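Local structure of latency-associated nuclear antigen (Murid herpesvirus 4, 4BLG) at residues A[17-20]-A[26-29]; A[57-60]-A[64-67]. The protein probably binds DNA through this C-terminal domain of the viral latency antigen, which associates with further copies of itself. All coordinates share one frame; numbering follows the deposited sequence.

Contact 1. Residues A[17-20]-A[26-29]. With PO4 (phosphate ion), chain D.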
loop_
_atom_site.group_PDB
_atom_site.type_symbol
_atom_site.label_atom_id
_atom_site.label_comp_id
_atom_site.label_asym_id
_atom_site.label_seq_id
_atom_site.Cartn_x
_atom_site.Cartn_y
_atom_site.Cartn_z
ATOM N N ARG A 17 -4.094 4.186 24.102
ATOM C CA ARG A 17 -5.244 4.284 24.965
ATOM C C ARG A 17 -6.229 5.249 24.323
ATOM O O ARG A 17 -7.437 5.012 24.320
ATOM C CB ARG A 17 -4.829 4.724 26.376
ATOM C CG ARG A 17 -4.065 3.646 27.149
ATOM C CD ARG A 17 -3.646 4.093 28.548
ATOM N NE ARG A 17 -3.293 2.946 29.379
ATOM C CZ ARG A 17 -3.081 2.988 30.693
ATOM N NH1 ARG A 17 -3.175 4.129 31.368
ATOM N NH2 ARG A 17 -2.776 1.873 31.343
ATOM N N HIS A 18 -5.698 6.313 23.732
ATOM C CA HIS A 18 -6.543 7.299 23.101
ATOM C C HIS A 18 -7.412 6.613 22.063
ATOM O O HIS A 18 -8.632 6.735 22.100
ATOM C CB HIS A 18 -5.732 8.411 22.441
ATOM C CG HIS A 18 -6.560 9.303 21.569
ATOM N ND1 HIS A 18 -7.371 10.299 22.073
ATOM C CD2 HIS A 18 -6.738 9.320 20.228
ATOM C CE1 HIS A 18 -7.996 10.902 21.079
ATOM N NE2 HIS A 18 -7.627 10.329 19.949
ATOM N N LEU A 19 -6.771 5.884 21.148
ATOM C CA LEU A 19 -7.478 5.243 20.052
ATOM C C LEU A 19 -8.546 4.272 20.546
ATOM O O LEU A 19 -9.645 4.234 19.989
ATOM C CB LEU A 19 -6.499 4.530 19.094
ATOM C CG LEU A 19 -5.516 5.437 18.342
ATOM C CD1 LEU A 19 -4.458 4.613 17.632
ATOM C CD2 LEU A 19 -6.242 6.325 17.338
ATOM N N GLN A 20 -8.239 3.495 21.581
ATOM C CA GLN A 20 -9.204 2.517 22.084
ATOM C C GLN A 20 -10.390 3.144 22.788
ATOM O O GLN A 20 -11.469 2.572 22.779
ATOM C CB GLN A 20 -8.553 1.574 23.086
ATOM C CG GLN A 20 -7.222 1.006 22.680
ATOM C CD GLN A 20 -6.875 -0.193 23.517
ATOM O OE1 GLN A 20 -7.645 -0.578 24.400
ATOM N NE2 GLN A 20 -5.718 -0.792 23.264
ATOM N N LEU A 26 -13.544 -0.581 16.832
ATOM C CA LEU A 26 -12.477 -0.597 15.841
ATOM C C LEU A 26 -11.140 -1.042 16.445
ATOM O O LEU A 26 -10.412 -1.826 15.833
ATOM C CB LEU A 26 -12.333 0.780 15.192
ATOM C CG LEU A 26 -11.341 0.864 14.027
ATOM C CD1 LEU A 26 -11.714 -0.111 12.918
ATOM C CD2 LEU A 26 -11.263 2.285 13.491
ATOM N N PHE A 27 -10.823 -0.563 17.648
ATOM C CA PHE A 27 -9.510 -0.827 18.243
ATOM C C PHE A 27 -9.518 -1.848 19.367
ATOM O O PHE A 27 -8.510 -2.031 20.044
ATOM C CB PHE A 27 -8.872 0.466 18.724
ATOM C CG PHE A 27 -8.312 1.290 17.617
ATOM C CD1 PHE A 27 -7.038 1.046 17.138
ATOM C CD2 PHE A 27 -9.063 2.295 17.038
ATOM C CE1 PHE A 27 -6.520 1.796 16.108
ATOM C CE2 PHE A 27 -8.551 3.052 16.007
ATOM C CZ PHE A 27 -7.277 2.803 15.541
ATOM N N ASP A 28 -10.650 -2.509 19.562
ATOM C CA ASP A 28 -10.729 -3.626 20.491
ATOM C C ASP A 28 -9.602 -4.607 20.191
ATOM O O ASP A 28 -9.514 -5.118 19.074
ATOM C CB ASP A 28 -12.067 -4.343 20.333
ATOM C CG ASP A 28 -12.412 -5.195 21.532
ATOM O OD1 ASP A 28 -11.471 -5.582 22.257
ATOM O OD2 ASP A 28 -13.617 -5.473 21.746
ATOM N N PRO A 29 -8.736 -4.884 21.183
ATOM C CA PRO A 29 -7.632 -5.821 20.949
ATOM C C PRO A 29 -8.094 -7.278 20.969
ATOM O O PRO A 29 -7.322 -8.173 20.618
ATOM C CB PRO A 29 -6.674 -5.549 22.116
ATOM C CG PRO A 29 -7.332 -4.494 22.973
ATOM C CD PRO A 29 -8.767 -4.430 22.579
HETATM P P PO4 D . -16.287 2.374 17.396
HETATM O O1 PO4 D . -16.398 3.812 17.830
HETATM O O2 PO4 D . -14.879 2.073 16.942
HETATM O O3 PO4 D . -16.610 1.427 18.519
HETATM O O4 PO4 D . -17.236 2.150 16.249
#

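Contact 2. Residues A[57-60]-A[64-67]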
loop_
_atom_site.group_PDB
_atom_site.type_symbol
_atom_site.label_atom_id
_atom_site.label_comp_id
_atom_site.label_asym_id
_atom_site.label_seq_id
_atom_site.Cartn_x
_atom_site.Cartn_y
_atom_site.Cartn_z
ATOM N N CYS A 57 1.056 1.533 16.986
ATOM C CA CYS A 57 -0.232 1.923 17.570
ATOM C C CYS A 57 -1.505 1.534 16.802
ATOM O O CYS A 57 -2.504 1.159 17.414
ATOM C CB CYS A 57 -0.254 3.430 17.824
ATOM S SG CYS A 57 0.835 3.921 19.159
ATOM N N ILE A 58 -1.491 1.645 15.478
ATOM C CA ILE A 58 -2.685 1.355 14.684
ATOM C C ILE A 58 -2.760 -0.138 14.388
ATOM O O ILE A 58 -2.535 -0.595 13.252
ATOM C CB ILE A 58 -2.720 2.187 13.387
ATOM C CG1 ILE A 58 -2.667 3.679 13.735
ATOM C CG2 ILE A 58 -3.983 1.897 12.591
ATOM C CD1 ILE A 58 -2.402 4.590 12.544
ATOM N N GLN A 59 -3.074 -0.888 15.442
ATOM C CA GLN A 59 -3.151 -2.341 15.396
ATOM C C GLN A 59 -4.269 -2.809 16.315
ATOM O O GLN A 59 -4.429 -2.302 17.424
ATOM C CB GLN A 59 -1.837 -2.967 15.864
ATOM C CG GLN A 59 -0.613 -2.554 15.072
ATOM C CD GLN A 59 -0.580 -3.144 13.675
ATOM O OE1 GLN A 59 -1.510 -3.837 13.250
ATOM N NE2 GLN A 59 0.504 -2.874 12.950
ATOM N N SER A 60 -5.037 -3.782 15.849
ATOM C CA SER A 60 -6.069 -4.413 16.662
ATOM C C SER A 60 -6.621 -5.605 15.896
ATOM O O SER A 60 -6.047 -6.038 14.895
ATOM C CB SER A 60 -7.201 -3.437 16.976
ATOM O OG SER A 60 -8.007 -3.236 15.828
ATOM N N LEU A 64 -5.263 -3.697 10.812
ATOM C CA LEU A 64 -3.932 -4.277 10.709
ATOM C C LEU A 64 -3.062 -3.354 9.885
ATOM O O LEU A 64 -3.450 -2.939 8.795
ATOM C CB LEU A 64 -3.998 -5.651 10.059
ATOM C CG LEU A 64 -5.073 -6.597 10.607
ATOM C CD1 LEU A 64 -5.051 -7.899 9.832
ATOM C CD2 LEU A 64 -4.885 -6.870 12.083
ATOM N N SER A 65 -1.884 -3.025 10.401
ATOM C CA SER A 65 -0.999 -2.119 9.690
ATOM C C SER A 65 0.312 -2.766 9.277
ATOM O O SER A 65 0.901 -3.563 10.004
ATOM C CB SER A 65 -0.718 -0.864 10.514
ATOM O OG SER A 65 -1.900 -0.111 10.708
ATOM N N THR A 66 0.746 -2.403 8.082
ATOM C CA THR A 66 2.018 -2.832 7.547
ATOM C C THR A 66 3.144 -2.129 8.285
ATOM O O THR A 66 2.914 -1.127 8.970
ATOM C CB THR A 66 2.138 -2.415 6.087
ATOM O OG1 THR A 66 2.119 -0.983 6.011
ATOM C CG2 THR A 66 0.998 -2.972 5.281
ATOM N N PRO A 67 4.371 -2.643 8.147
ATOM C CA PRO A 67 5.519 -1.845 8.587
ATOM C C PRO A 67 5.621 -0.581 7.755
ATOM O O PRO A 67 4.882 -0.423 6.766
ATOM C CB PRO A 67 6.717 -2.763 8.343
ATOM C CG PRO A 67 6.210 -3.910 7.539
ATOM C CD PRO A 67 4.748 -4.011 7.765
#

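Contact 1. Residues A[17-20]-A[26-29]
CB of Leu-19 sits over the centre of one face of the Phe-27 ring. This CB is 3.8 Å from the centroid of the Phe-27 ring and only 2° off the ring normal, a CH-pi contact centred on the face. All six ring carbons are therefore at much the same distance from this one atom. Further out, CD1 of Leu-19 packs against CE1 of Phe-27 at 3.8 Å, near the far end of the ring. At the backbone side, the carbonyl O of Leu-19 comes within 3.6 Å of CD2 of Phe-27. The leucine thus follows the ring from root to end. In Phe-27, chi1 of -76° puts the ring beside Leu-19, and chi2 of -85° turns its face to the leucine.

Beside this pair, CA of Gln-20 lies 4.0 Å from CB of Phe-27. The extended Gln-20 side chain then carries its amide to Pro-29, and NE2 of Gln-20 lies 4.0 Å from CG of Pro-29. This is plain packing at the exposed margin.

Leu-26 turns its backbone toward a phosphate ion, probably from the crystallisation liquor. Its N donates a nearly straight bond, 3.0 Å long, to O2 of the phosphate. Arg-25 and Lys-98 hold the same ion.

Helix 93-110 backs the hydrophobic part: Leu-19 touches Val-102, and Leu-26 and Phe-27 both touch Leu-99. Helix 13-22 and the short helix 24-27 follow each other closely in the chain and pack together against helix 93-110 of the LANA1-like DNA-binding domain.

Contact 2. Residues A[57-60]-A[64-67]
Ser-65 OG donates the shortest bond of the contact, 2.7 Å to the carbonyl O of Ile-58. The hydroxyl lies in the carbonyl plane, with a C=O...donor angle of 148°. Ser-88 OG of the neighbouring strand is a second partner, so two partners hold this buried hydroxyl. CG2 of Ile-58 lies 3.5 Å from OG of Ser-65.

Gln-59 uses both ends of its amide on the backbone of Ser-65. OE1 accepts from Ser-65 N at 3.0 Å, although the donor stands above the amide carbonyl plane. NE2 gives a hydrogen bond to Ser-65 O at 3.1 Å, and this acceptor lies close to the amide plane. The chain of Gln-59 bends at chi2 (-71°), which brings the amide alongside the backbone of Ser-65. NE2 also reaches His-55 O, so the helix 48-57 helps fix the rotation of the amide.

Ile-58 is the centre of an inverse gamma turn, closed by a weak bond from Gln-59 N to Cys-57 O. Leu-64 CD2 reaches Ser-60 O at 3.2 Å.

Residues 57-60 lead out of helix 48-57, and residues 64-67 open strand 64-70, an outermost strand of the sheet within this chain. Leu-64 and Thr-66 bond through their backbones to strand 84-90. Leu-64, Thr-66 and Pro-67 also pack on the second subunit.

Contact 1 is partly buried and lies farther from the centre of the chain. Contact 2 is buried and more central. The chemistry follows the place: contact 1 joins two helices by a leucine on a phenylalanine ring, with its margin exposed, while contact 2 ties a loop to a strand that is outermost within this chain, mainly by hydrogen bonds. Their centres are about 11 Å apart. They meet at Ser-60, whose OG probably bonds to Leu-26 O at 2.8 Å and whose CB packs on the backbone of Phe-27 and Asp-28. A further link is Leu-19 CD1, which packs on Cys-57 O at 4.0 Å.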